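Long-range contacts in monosaccharide ABC transporter substrate-binding protein, CUT2 family (Acidothermus cellulolyticus, PDB 4RU1), which binds myo-inositol between its two lobes and probably delivers it, or a sugar, to an ABC transporter of the CUT2 family: residues P19-A24 with D50-K55; I102-F107 with S117-Y122; Q132-R137 with P284-K289; H145-L150 with P198-V203; L176-A181 with T188-K193. One frame throughout, in Å; residues are numbered along the deposited sequence. Where two conformers were deposited one is given.

Contact 1 (P19-A24 with D50-K55); sequences PHLTIA and DNVTLK
Leu21 to Ala24 and Val52 to Lys55 run side by side as parallel strands, their short axes 4.5 Å apart at closest approach and 22° from parallel, paired in order from Leu21 with Val52 to Ala24 with Lys55. The ladder begins before the bridges do, where Leu21 N donates almost straight to Asn51 O (3.0 Å). Thr53 is then held through both of its backbone polar atoms, its N giving to Leu21 O at 2.7 Å and its O receiving Ile23 N; Lys55 N to Ile23 O is the next rung. Before the first rung in the chain, water 1 links the carbonyls of Pro19 and Asp50, donating to each.

On the sheet face of Leu21, Ile23, Val52 and Leu54, CG1 of Ile23, in the conformer given, lies by CG1 of Val52, while CB of Leu21 rests on the other branch, CG2. Helices 253-270 and 35-49 cover this face. On the face of Thr22 and Thr53 the contact is more polar. His20 swings its ring away from its own backbone N (chi1 176°) and across to the second segment, where NE2 and Thr53 OG1 share a hydrogen bond of 2.7 Å in the ring plane. Asn51 OD1 approaches the same ring edge at CD2 (3.3 Å), with the amide turned 71° from the ring. Further along, Thr22 CG2 packs closely on Lys55 CD.

The pair thus has two characters: an apolar face packed against helices, and a polar, partly solvent-facing one where a histidine–threonine bond ties the strand starts together at the edge of the sheet.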
# COMPACT_ATOMS: atom_id res chain seq x y z
N PRO A 19 22.49 22.00 1.60
CA PRO A 19 21.71 22.42 0.45
C PRO A 19 20.19 22.21 0.70
O PRO A 19 19.78 21.33 1.43
CB PRO A 19 22.23 21.55 -0.69
CG PRO A 19 22.87 20.36 -0.04
CD PRO A 19 23.04 20.64 1.43
N HIS A 20 19.38 23.09 0.13
CA HIS A 20 17.96 22.98 0.34
C HIS A 20 17.39 22.34 -0.91
O HIS A 20 17.70 22.75 -2.03
CB HIS A 20 17.28 24.31 0.64
CG HIS A 20 15.81 24.16 0.75
ND1 HIS A 20 15.00 24.40 -0.33
CD2 HIS A 20 15.02 23.72 1.74
CE1 HIS A 20 13.76 24.11 -0.00
NE2 HIS A 20 13.73 23.73 1.26
N LEU A 21 16.57 21.31 -0.72
CA LEU A 21 15.99 20.54 -1.80
C LEU A 21 14.47 20.61 -1.78
O LEU A 21 13.85 20.72 -0.72
CB LEU A 21 16.35 19.07 -1.60
CG LEU A 21 17.83 18.81 -1.57
CD1 LEU A 21 18.09 17.36 -1.52
CD2 LEU A 21 18.53 19.42 -2.79
N THR A 22 13.89 20.58 -2.99
CA THR A 22 12.46 20.49 -3.15
C THR A 22 12.12 19.16 -3.80
O THR A 22 12.66 18.82 -4.94
CB THR A 22 11.86 21.62 -4.03
OG1 THR A 22 12.06 22.88 -3.38
CG2 THR A 22 10.30 21.38 -4.23
N ILE A 23 11.38 18.33 -3.05
CA ILE A 23 10.99 17.00 -3.56
C ILE A 23 9.48 16.91 -3.71
O ILE A 23 8.76 17.24 -2.81
CB ILE A 23 11.46 15.84 -2.66
CG1 ILE A 23 12.95 15.99 -2.32
CG2 ILE A 23 11.07 14.49 -3.28
CD1 ILE A 23 13.94 15.88 -3.46
N ALA A 24 9.02 16.51 -4.92
CA ALA A 24 7.59 16.21 -5.18
C ALA A 24 7.29 14.79 -4.87
O ALA A 24 7.95 13.89 -5.49
CB ALA A 24 7.20 16.46 -6.63
N ASP A 50 16.62 16.29 6.22
CA ASP A 50 17.39 16.40 4.97
C ASP A 50 17.28 17.77 4.33
O ASP A 50 17.69 17.96 3.18
CB ASP A 50 16.89 15.33 3.99
CG ASP A 50 17.17 13.94 4.45
OD1 ASP A 50 17.89 13.75 5.45
OD2 ASP A 50 16.62 12.99 3.87
N ASN A 51 16.67 18.71 5.05
CA ASN A 51 16.47 20.07 4.50
C ASN A 51 15.72 20.06 3.16
O ASN A 51 16.11 20.65 2.18
CB ASN A 51 17.80 20.87 4.35
CG ASN A 51 17.57 22.40 4.30
OD1 ASN A 51 16.46 22.90 4.57
ND2 ASN A 51 18.64 23.13 3.96
N VAL A 52 14.61 19.33 3.17
CA VAL A 52 13.76 19.17 2.00
C VAL A 52 12.44 19.88 2.25
O VAL A 52 11.82 19.70 3.28
CB VAL A 52 13.52 17.64 1.76
CG1 VAL A 52 12.37 17.38 0.81
CG2 VAL A 52 14.77 16.99 1.23
N THR A 53 11.99 20.61 1.24
CA THR A 53 10.59 21.03 1.19
C THR A 53 9.84 19.95 0.40
O THR A 53 10.18 19.70 -0.77
CB THR A 53 10.48 22.41 0.52
OG1 THR A 53 11.07 23.41 1.36
CG2 THR A 53 9.04 22.75 0.28
N LEU A 54 8.88 19.32 1.03
CA LEU A 54 8.12 18.20 0.49
C LEU A 54 6.86 18.76 -0.09
O LEU A 54 6.05 19.34 0.67
CB LEU A 54 7.81 17.18 1.60
CG LEU A 54 7.10 15.93 1.05
CD1 LEU A 54 8.02 15.12 0.17
CD2 LEU A 54 6.59 15.09 2.21
N LYS A 55 6.69 18.59 -1.39
CA LYS A 55 5.44 18.95 -2.04
C LYS A 55 4.69 17.65 -2.29
O LYS A 55 5.09 16.82 -3.09
CB LYS A 55 5.72 19.70 -3.35
CG LYS A 55 6.39 21.05 -3.15
CD LYS A 55 6.92 21.64 -4.45
CE LYS A 55 5.93 22.58 -5.11
NZ LYS A 55 6.28 22.93 -6.52
O HOH W 1 19.80 18.84 1.83

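Contact 2 (I102-F107 with S117-Y122); sequences IPVVAF and SGALMY
Val104 O takes the shortest polar bond here, from Leu120 N at 2.8 Å and essentially straight (179°). Two residues on, Ala106 N donates to Met121 O at 3.0 Å, reaching it 27° out of the carbonyl plane. Between Val104 N and Gly118 O sits water 2, accepting from the amide and donating to the carbonyl, just where the chain leaves helix 114-117. Gly118 ends that helix in a Schellman motif with positive phi, and Ser117 OG accepts from Ala119 N in an ST turn.

The side chains fill in around these bonds. Pro103 CB meets Leu120 CD1, and Val105 CG2 touches the methyl CE of Met121 (3.9 Å), whose chain bends at its third torsion. The Tyr122 ring is carried forward along the first strand, past Ala106 to Phe107, since CG lies opposite the backbone N (chi1 -175°): CD1 comes to 3.7 Å from Ala106 CB, and CA of Phe107 sits over one ring face, towards its rim. Trp114 stacks on the same ring. An alanine in place of Tyr122 would probably uncover Ala106 and Phe107 CA and leave Trp114 without its stacking partner.

Strand 104-107, the short helix 114-117 and strand 121-124 form a beta-alpha-beta unit with parallel neighbours, as expected in the Rossmann-like lobe of a periplasmic binding protein.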
# COMPACT_ATOMS: atom_id res chain seq x y z
N ILE A 102 15.53 14.96 -14.00
CA ILE A 102 15.08 14.92 -12.61
C ILE A 102 15.11 13.50 -12.12
O ILE A 102 14.58 12.64 -12.76
CB ILE A 102 13.64 15.49 -12.45
CG1 ILE A 102 13.63 16.95 -12.96
CG2 ILE A 102 13.16 15.33 -11.03
CD1 ILE A 102 12.23 17.52 -13.14
N PRO A 103 15.83 13.24 -11.00
CA PRO A 103 15.88 11.86 -10.49
C PRO A 103 14.53 11.43 -9.92
O PRO A 103 13.86 12.24 -9.22
CB PRO A 103 16.90 11.94 -9.39
CG PRO A 103 16.85 13.30 -8.88
CD PRO A 103 16.62 14.13 -10.14
N VAL A 104 14.14 10.20 -10.24
CA VAL A 104 12.89 9.67 -9.70
C VAL A 104 13.11 8.38 -8.93
O VAL A 104 13.97 7.53 -9.28
CB VAL A 104 11.84 9.44 -10.78
CG1 VAL A 104 12.38 8.43 -11.74
CG2 VAL A 104 10.54 8.97 -10.18
N VAL A 105 12.37 8.29 -7.85
CA VAL A 105 12.25 7.09 -7.03
C VAL A 105 10.80 6.70 -7.04
O VAL A 105 9.94 7.57 -6.95
CB VAL A 105 12.82 7.27 -5.64
CG1 VAL A 105 12.53 6.08 -4.70
CG2 VAL A 105 14.35 7.45 -5.76
N ALA A 106 10.53 5.39 -7.18
CA ALA A 106 9.16 4.84 -7.17
C ALA A 106 8.91 4.17 -5.84
O ALA A 106 9.85 3.75 -5.16
CB ALA A 106 8.86 3.96 -8.34
N PHE A 107 7.67 4.14 -5.39
CA PHE A 107 7.40 3.52 -4.13
C PHE A 107 5.94 3.08 -4.10
O PHE A 107 5.10 3.53 -4.91
CB PHE A 107 7.77 4.43 -2.92
CG PHE A 107 6.84 5.59 -2.73
CD1 PHE A 107 6.90 6.71 -3.52
CD2 PHE A 107 5.97 5.57 -1.66
CE1 PHE A 107 6.02 7.79 -3.34
CE2 PHE A 107 5.07 6.62 -1.49
CZ PHE A 107 5.13 7.72 -2.28
N SER A 117 10.93 2.36 -16.47
CA SER A 117 10.60 3.78 -16.51
C SER A 117 11.84 4.68 -16.42
O SER A 117 11.78 5.87 -16.79
CB SER A 117 9.58 4.19 -15.42
OG SER A 117 10.22 4.34 -14.15
N GLY A 118 12.98 4.13 -15.97
CA GLY A 118 14.18 4.95 -15.63
C GLY A 118 14.26 5.44 -14.19
O GLY A 118 15.17 6.10 -13.82
N ALA A 119 13.19 5.20 -13.44
CA ALA A 119 13.26 5.37 -12.00
C ALA A 119 14.53 4.62 -11.43
O ALA A 119 14.86 3.53 -11.88
CB ALA A 119 12.01 4.93 -11.32
N LEU A 120 15.16 5.27 -10.45
CA LEU A 120 16.47 4.80 -9.95
C LEU A 120 16.31 3.68 -8.95
O LEU A 120 17.20 2.86 -8.79
CB LEU A 120 17.25 5.91 -9.21
CG LEU A 120 17.56 7.17 -9.99
CD1 LEU A 120 18.12 8.30 -9.13
CD2 LEU A 120 18.50 6.78 -11.10
N MET A 121 15.23 3.71 -8.18
CA MET A 121 15.08 2.83 -7.02
C MET A 121 13.57 2.57 -6.77
O MET A 121 12.71 3.29 -7.32
CB MET A 121 15.60 3.51 -5.81
CG MET A 121 17.08 3.80 -5.66
SD MET A 121 17.67 4.70 -4.23
CE MET A 121 17.98 6.37 -4.93
N TYR A 122 13.25 1.60 -5.94
CA TYR A 122 11.88 1.35 -5.57
C TYR A 122 11.82 0.90 -4.15
O TYR A 122 12.67 0.09 -3.74
CB TYR A 122 11.27 0.20 -6.38
CG TYR A 122 9.77 -0.06 -6.13
CD1 TYR A 122 8.76 0.56 -6.83
CD2 TYR A 122 9.38 -0.99 -5.18
CE1 TYR A 122 7.41 0.33 -6.54
CE2 TYR A 122 8.01 -1.23 -4.86
CZ TYR A 122 7.04 -0.57 -5.60
OH TYR A 122 5.71 -0.83 -5.42
O HOH W 2 15.48 8.71 -12.43

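Contact 3 (Q132-R137 with P284-K289); sequences QAAGAR and PFFVDK
Helix 127-140 flanks the mixed sheet, and here it packs against that sheet's edge strand, 285-287, the one antiparallel to its neighbour. The axes of the two short segments pass 10.7 Å from each other, so side chains bridge the gap. Phe286 reaches from the strand: it brings its ring edge to the helix, CE1 to Ala133 CB at 3.8 Å and CZ to Ala134 N, also at 3.8 Å.

Arg137 comes back the other way. Its chain is extended from CG to NE, with CG turned away from the backbone N (chi1 -170°), and it slides past Phe286 in the opposite direction. CD lies 3.6 Å from ring atom CD2, NH1 reaches CB of Phe286, and the guanidinium is nearly parallel to the ring, their planes 5° apart. Beyond the ring, NH2 makes a salt bridge to Asp288 OD2 at 2.9 Å, with the acceptor in the guanidinium plane and its anti lone pair in use; the carboxylate itself is turned 52°. Water 3 closes a small cycle, accepting from NH1 and donating to the same OD2. Ser290 takes the other oxygen, OD1, while Glu141 pairs with Arg137 NE and Trp247 makes a cation-pi contact with the guanidinium.

A leucine in place of Arg137 would probably leave Asp288 OD2 and Glu141 without their charged mate and Trp247 without its cation-pi partner. The arrangement belongs to the second alpha/beta lobe of a periplasmic binding protein, with helix 127-140 packed on the mixed sheet and an arginine laid along an aromatic residue of the edge strand.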
# COMPACT_ATOMS: atom_id res chain seq x y z
N GLN A 132 0.93 -14.58 -2.20
CA GLN A 132 1.29 -16.01 -2.16
C GLN A 132 1.50 -16.46 -0.74
O GLN A 132 1.06 -17.53 -0.39
CB GLN A 132 2.59 -16.25 -2.98
CG GLN A 132 2.39 -16.05 -4.47
CD GLN A 132 3.69 -15.86 -5.25
OE1 GLN A 132 4.69 -15.43 -4.68
NE2 GLN A 132 3.72 -16.23 -6.52
N ALA A 133 2.15 -15.64 0.08
CA ALA A 133 2.31 -16.00 1.49
C ALA A 133 0.97 -16.05 2.25
O ALA A 133 0.80 -16.86 3.12
CB ALA A 133 3.24 -15.00 2.15
N ALA A 134 0.08 -15.10 1.93
CA ALA A 134 -1.22 -15.05 2.63
C ALA A 134 -2.05 -16.30 2.23
O ALA A 134 -2.78 -16.86 3.03
CB ALA A 134 -1.98 -13.75 2.23
N GLY A 135 -1.99 -16.73 0.98
CA GLY A 135 -2.77 -17.90 0.53
C GLY A 135 -2.32 -19.17 1.24
O GLY A 135 -3.13 -19.87 1.77
N ALA A 136 -1.00 -19.32 1.38
CA ALA A 136 -0.43 -20.48 2.04
C ALA A 136 -0.74 -20.45 3.52
O ALA A 136 -1.09 -21.46 4.10
CB ALA A 136 1.09 -20.50 1.82
N ARG A 137 -0.63 -19.29 4.14
CA ARG A 137 -0.95 -19.15 5.52
C ARG A 137 -2.43 -19.46 5.75
O ARG A 137 -2.80 -20.18 6.68
CB ARG A 137 -0.61 -17.77 6.06
CG ARG A 137 -0.73 -17.73 7.58
CD ARG A 137 -0.36 -16.36 8.10
NE ARG A 137 -0.62 -16.20 9.52
CZ ARG A 137 0.27 -15.82 10.44
NH1 ARG A 137 1.54 -15.59 10.08
NH2 ARG A 137 -0.11 -15.65 11.70
N PRO A 284 6.88 -8.24 3.01
CA PRO A 284 5.79 -8.36 3.98
C PRO A 284 6.30 -8.89 5.31
O PRO A 284 7.27 -9.63 5.34
CB PRO A 284 4.87 -9.40 3.35
CG PRO A 284 5.79 -10.26 2.56
CD PRO A 284 6.87 -9.33 2.05
N PHE A 285 5.53 -8.57 6.36
CA PHE A 285 5.71 -9.18 7.67
C PHE A 285 4.35 -9.38 8.31
O PHE A 285 3.57 -8.41 8.42
CB PHE A 285 6.61 -8.33 8.57
CG PHE A 285 6.87 -8.97 9.93
CD1 PHE A 285 7.66 -10.08 10.04
CD2 PHE A 285 6.33 -8.39 11.09
CE1 PHE A 285 7.89 -10.65 11.31
CE2 PHE A 285 6.58 -8.90 12.34
CZ PHE A 285 7.32 -10.06 12.45
N PHE A 286 4.06 -10.61 8.75
CA PHE A 286 2.79 -10.95 9.42
C PHE A 286 2.79 -10.66 10.87
O PHE A 286 3.66 -11.16 11.64
CB PHE A 286 2.38 -12.41 9.18
CG PHE A 286 1.96 -12.73 7.75
CD1 PHE A 286 2.87 -12.84 6.72
CD2 PHE A 286 0.61 -12.94 7.46
CE1 PHE A 286 2.47 -13.12 5.40
CE2 PHE A 286 0.22 -13.31 6.22
CZ PHE A 286 1.15 -13.35 5.18
N VAL A 287 1.84 -9.87 11.30
CA VAL A 287 1.72 -9.55 12.69
C VAL A 287 0.45 -10.26 13.17
O VAL A 287 -0.60 -10.19 12.56
CB VAL A 287 1.59 -8.04 12.90
CG1 VAL A 287 1.40 -7.69 14.36
CG2 VAL A 287 2.85 -7.33 12.39
N ASP A 288 0.60 -10.99 14.29
CA ASP A 288 -0.50 -11.82 14.87
C ASP A 288 -0.41 -11.67 16.40
O ASP A 288 0.27 -10.75 16.88
CB ASP A 288 -0.41 -13.26 14.37
CG ASP A 288 0.90 -13.94 14.76
OD1 ASP A 288 1.51 -13.49 15.78
OD2 ASP A 288 1.31 -14.88 14.05
N LYS A 289 -1.15 -12.49 17.13
CA LYS A 289 -1.22 -12.34 18.58
C LYS A 289 0.14 -12.50 19.23
O LYS A 289 0.40 -11.84 20.27
CB LYS A 289 -2.21 -13.34 19.21
CG LYS A 289 -3.60 -12.83 19.26
CD LYS A 289 -4.53 -13.81 19.97
CE LYS A 289 -4.29 -13.83 21.48
NZ LYS A 289 -5.42 -14.45 22.22
O HOH W 3 3.50 -15.21 12.37

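Contact 4 (H145-L150 with P198-V203); sequences HVLCVL and PSIDLV
Ile200 and His145 interlock where two parallel strands of an alpha/beta lobe, 145-150 and 202-205, come together at their starts. CG1 of Ile200 is the bump: it sits over one face of the imidazole, 3.7 Å from the ring centroid in a CH-pi contact, towards the rim at CE1. The other branch, CG2, fits against CB of Leu147 at 3.8 Å, so the isoleucine wedges between two residues of the first strand. Further on, Val203 CG1 meets Val149 CG2, again at 3.8 Å, and on the reverse side of the sheet Val146 CG2 lies loosely by Leu202 CD2. Lys193 and Leu194 of helix 183-196 cover Ile200.

The backbone locks this fit. His145 O receives Asp201 N and, weakly, Leu202 N, while Leu147 N gives to Leu202 O at 2.8 Å. Asp201 also uses its side chain, OD1 taking His145 N (2.9 Å) from above the carboxylate plane; its OD2 takes Lys144 N.

The imidazole is fixed at both nitrogens. NE2 bonds Thr174 on the neighbouring strand, and ND1 donates to Ser199 OG at 2.8 Å (162°), in the ring plane; that OG is also bonded to Asp197.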
# COMPACT_ATOMS: atom_id res chain seq x y z
N HIS A 145 -12.54 -21.32 1.91
CA HIS A 145 -13.14 -20.45 0.92
C HIS A 145 -12.85 -18.99 1.27
O HIS A 145 -13.48 -18.39 2.13
CB HIS A 145 -14.63 -20.71 0.75
CG HIS A 145 -15.25 -19.86 -0.31
ND1 HIS A 145 -16.58 -19.88 -0.65
CD2 HIS A 145 -14.67 -18.98 -1.18
CE1 HIS A 145 -16.81 -19.02 -1.62
NE2 HIS A 145 -15.67 -18.44 -1.95
N VAL A 146 -11.85 -18.43 0.57
CA VAL A 146 -11.48 -17.03 0.83
C VAL A 146 -12.16 -16.02 -0.11
O VAL A 146 -12.37 -16.32 -1.30
CB VAL A 146 -9.96 -16.85 0.72
CG1 VAL A 146 -9.45 -17.12 -0.67
CG2 VAL A 146 -9.52 -15.44 1.19
N LEU A 147 -12.59 -14.88 0.45
CA LEU A 147 -13.06 -13.71 -0.29
C LEU A 147 -12.02 -12.65 -0.18
O LEU A 147 -11.71 -12.16 0.95
CB LEU A 147 -14.34 -13.23 0.37
CG LEU A 147 -14.95 -12.02 -0.27
CD1 LEU A 147 -15.43 -12.34 -1.67
CD2 LEU A 147 -16.13 -11.50 0.55
N CYS A 148 -11.46 -12.25 -1.32
CA CYS A 148 -10.49 -11.15 -1.34
C CYS A 148 -11.23 -9.89 -1.77
O CYS A 148 -11.90 -9.90 -2.80
CB CYS A 148 -9.43 -11.42 -2.36
SG CYS A 148 -8.21 -12.59 -1.77
N VAL A 149 -11.15 -8.83 -0.97
CA VAL A 149 -11.93 -7.59 -1.18
C VAL A 149 -11.00 -6.54 -1.67
O VAL A 149 -9.99 -6.28 -1.02
CB VAL A 149 -12.69 -7.17 0.07
CG1 VAL A 149 -13.46 -5.86 -0.18
CG2 VAL A 149 -13.63 -8.29 0.51
N LEU A 150 -11.29 -5.98 -2.83
CA LEU A 150 -10.44 -4.95 -3.47
C LEU A 150 -11.19 -3.64 -3.51
O LEU A 150 -12.30 -3.61 -4.05
CB LEU A 150 -10.06 -5.33 -4.93
CG LEU A 150 -9.31 -6.62 -5.04
CD1 LEU A 150 -10.24 -7.75 -5.46
CD2 LEU A 150 -8.21 -6.48 -6.12
N PRO A 198 -22.61 -18.62 2.54
CA PRO A 198 -22.11 -18.89 3.86
C PRO A 198 -20.86 -19.79 3.91
O PRO A 198 -20.20 -19.89 4.97
CB PRO A 198 -23.29 -19.60 4.55
CG PRO A 198 -24.49 -19.23 3.78
CD PRO A 198 -24.06 -18.85 2.39
N SER A 199 -20.51 -20.37 2.75
CA SER A 199 -19.27 -21.10 2.67
C SER A 199 -18.03 -20.22 2.82
O SER A 199 -16.92 -20.76 3.05
CB SER A 199 -19.22 -21.97 1.40
OG SER A 199 -18.91 -21.23 0.23
N ILE A 200 -18.16 -18.92 2.55
CA ILE A 200 -17.02 -18.07 2.78
C ILE A 200 -16.65 -18.07 4.24
O ILE A 200 -17.44 -17.72 5.10
CB ILE A 200 -17.24 -16.62 2.26
CG1 ILE A 200 -17.59 -16.60 0.76
CG2 ILE A 200 -16.06 -15.74 2.64
CD1 ILE A 200 -18.19 -15.35 0.21
N ASP A 201 -15.40 -18.46 4.51
CA ASP A 201 -14.91 -18.58 5.85
C ASP A 201 -13.75 -17.65 6.19
O ASP A 201 -13.35 -17.58 7.33
CB ASP A 201 -14.58 -20.05 6.23
CG ASP A 201 -13.50 -20.67 5.43
OD1 ASP A 201 -12.99 -20.10 4.46
OD2 ASP A 201 -13.13 -21.81 5.81
N LEU A 202 -13.14 -17.00 5.19
CA LEU A 202 -12.10 -15.97 5.48
C LEU A 202 -12.34 -14.82 4.46
O LEU A 202 -12.48 -15.09 3.23
CB LEU A 202 -10.69 -16.54 5.31
CG LEU A 202 -9.56 -15.57 5.56
CD1 LEU A 202 -9.54 -15.09 7.03
CD2 LEU A 202 -8.22 -16.19 5.16
N VAL A 203 -12.33 -13.59 4.98
CA VAL A 203 -12.33 -12.37 4.14
C VAL A 203 -10.92 -11.78 4.35
O VAL A 203 -10.48 -11.55 5.49
CB VAL A 203 -13.37 -11.34 4.67
CG1 VAL A 203 -13.36 -10.03 3.91
CG2 VAL A 203 -14.79 -11.96 4.69

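Contact 5 (L176-A181 with T188-K193); sequences LYVNGA and TTIAAK
Leu176 leads the first segment and makes the largest contribution from it, pushing both methyls against the helix. CG points away from the backbone N (chi1 172°), which carries the fork across to residues 189-193: CD1 stands 4.0 Å from Thr189 CG2, and CD2, which also touches that threonine methyl, settles between Ile190 CG1 and Lys193 CB, 4.2 Å from each. That places the leucine against three residues, Thr189, Ile190 and Lys193, on one side of the helix. Of Lys193 it is CB that makes the contact.

Tyr177 turns its side chain from the helix, and its hydroxyl bonds to Glu159 and Lys175. Val178 turns back: its CG1 comes to 4.0 Å from the same Thr189 CG2, the two side chains passing in opposite directions, and to 4.3 Å from Ile190 CG1. The threonine methyl is therefore shared between Leu176 and Val178, while its OG1 is spent on Ser185 O within the helix. Contact here is wholly apolar and fairly relaxed. After Val178 the chain departs from the helix.

Strand 172-177 is the outermost strand of its sheet, pairing on its inner side with strand 145-150, so Leu176 also touches Leu147 and Val178 touches Val149. With strand 202-205, helix 183-196 completes a beta-alpha-beta crossover over strand 145-150 in this alpha/beta lobe, and its Ile190 leans in turn on Ala214 and Ala217 of helix 208-220.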
# COMPACT_ATOMS: atom_id res chain seq x y z
N LEU A 176 -14.09 -9.78 -4.74
CA LEU A 176 -15.16 -8.83 -4.66
C LEU A 176 -14.60 -7.40 -4.71
O LEU A 176 -13.77 -7.03 -3.84
CB LEU A 176 -15.89 -8.97 -3.39
CG LEU A 176 -16.96 -7.92 -3.05
CD1 LEU A 176 -18.14 -7.97 -4.02
CD2 LEU A 176 -17.49 -8.07 -1.65
N TYR A 177 -15.04 -6.61 -5.67
CA TYR A 177 -14.72 -5.25 -5.78
C TYR A 177 -15.76 -4.41 -5.03
O TYR A 177 -16.95 -4.60 -5.16
CB TYR A 177 -14.65 -4.77 -7.26
CG TYR A 177 -13.44 -5.35 -8.02
CD1 TYR A 177 -12.15 -4.80 -7.89
CD2 TYR A 177 -13.54 -6.54 -8.69
CE1 TYR A 177 -11.09 -5.34 -8.56
CE2 TYR A 177 -12.47 -7.13 -9.35
CZ TYR A 177 -11.22 -6.55 -9.25
OH TYR A 177 -10.10 -7.10 -9.88
N VAL A 178 -15.26 -3.41 -4.30
CA VAL A 178 -16.12 -2.46 -3.55
C VAL A 178 -15.59 -1.11 -3.81
O VAL A 178 -14.43 -0.92 -4.20
CB VAL A 178 -16.06 -2.79 -2.01
CG1 VAL A 178 -16.55 -4.19 -1.65
CG2 VAL A 178 -14.69 -2.60 -1.38
N ASN A 179 -16.44 -0.11 -3.57
CA ASN A 179 -16.06 1.28 -3.80
C ASN A 179 -15.49 1.83 -2.52
O ASN A 179 -16.27 2.31 -1.66
CB ASN A 179 -17.27 2.12 -4.20
CG ASN A 179 -16.92 3.57 -4.47
OD1 ASN A 179 -15.78 4.00 -4.35
ND2 ASN A 179 -17.94 4.33 -4.80
N GLY A 180 -14.16 1.89 -2.44
CA GLY A 180 -13.42 2.27 -1.18
C GLY A 180 -13.75 3.71 -0.70
O GLY A 180 -13.68 4.03 0.53
N ALA A 181 -14.11 4.55 -1.68
CA ALA A 181 -14.64 5.90 -1.47
C ALA A 181 -16.01 6.01 -0.81
O ALA A 181 -16.37 7.09 -0.28
CB ALA A 181 -14.70 6.63 -2.82
N THR A 188 -22.25 -2.77 3.34
CA THR A 188 -23.42 -3.53 2.89
C THR A 188 -23.09 -4.53 1.80
O THR A 188 -23.66 -5.61 1.81
CB THR A 188 -24.53 -2.58 2.46
OG1 THR A 188 -24.06 -1.72 1.44
CG2 THR A 188 -25.07 -1.75 3.67
N THR A 189 -22.12 -4.22 0.96
CA THR A 189 -21.77 -5.09 -0.15
C THR A 189 -21.09 -6.29 0.45
O THR A 189 -21.26 -7.40 -0.04
CB THR A 189 -20.89 -4.32 -1.14
OG1 THR A 189 -21.67 -3.27 -1.75
CG2 THR A 189 -20.33 -5.16 -2.27
N ILE A 190 -20.15 -6.09 1.37
CA ILE A 190 -19.52 -7.26 1.97
C ILE A 190 -20.54 -8.10 2.71
O ILE A 190 -20.47 -9.32 2.67
CB ILE A 190 -18.33 -6.89 2.91
CG1 ILE A 190 -17.24 -6.22 2.10
CG2 ILE A 190 -17.75 -8.09 3.67
CD1 ILE A 190 -16.14 -5.54 2.95
N ALA A 191 -21.41 -7.49 3.51
CA ALA A 191 -22.38 -8.31 4.25
C ALA A 191 -23.28 -9.15 3.35
O ALA A 191 -23.55 -10.30 3.66
CB ALA A 191 -23.29 -7.38 5.05
N ALA A 192 -23.73 -8.55 2.26
CA ALA A 192 -24.57 -9.23 1.27
C ALA A 192 -23.85 -10.45 0.67
O ALA A 192 -24.41 -11.53 0.60
CB ALA A 192 -25.04 -8.23 0.22
N LYS A 193 -22.59 -10.29 0.31
CA LYS A 193 -21.83 -11.37 -0.27
C LYS A 193 -21.70 -12.50 0.74
O LYS A 193 -21.87 -13.66 0.41
CB LYS A 193 -20.46 -10.86 -0.75
CG LYS A 193 -19.60 -11.97 -1.29
CD LYS A 193 -19.90 -12.30 -2.76
CE LYS A 193 -20.04 -13.80 -2.99
NZ LYS A 193 -21.31 -14.38 -2.48

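Overall arrangement
From the N terminus, contact 1 closes the first beta-alpha-beta loop, with strand 52-58 at the outer edge of the parallel sheet; contact 2 follows in series, closing a short loop in that same sheet, about 16 Å away between centres. The chain then enters the second lobe. Contact 3 closes the long loop from helix 127-140 to strand 285-287, and contacts 4 and 5 nest inside it, contact 5 within the loop of contact 4. These two touch, Leu176 bonding strand 145-150 through both its backbone N and O. Contacts 1 and 2 belong to one lobe, contacts 3, 4 and 5 to the other, with myo-inositol bound between.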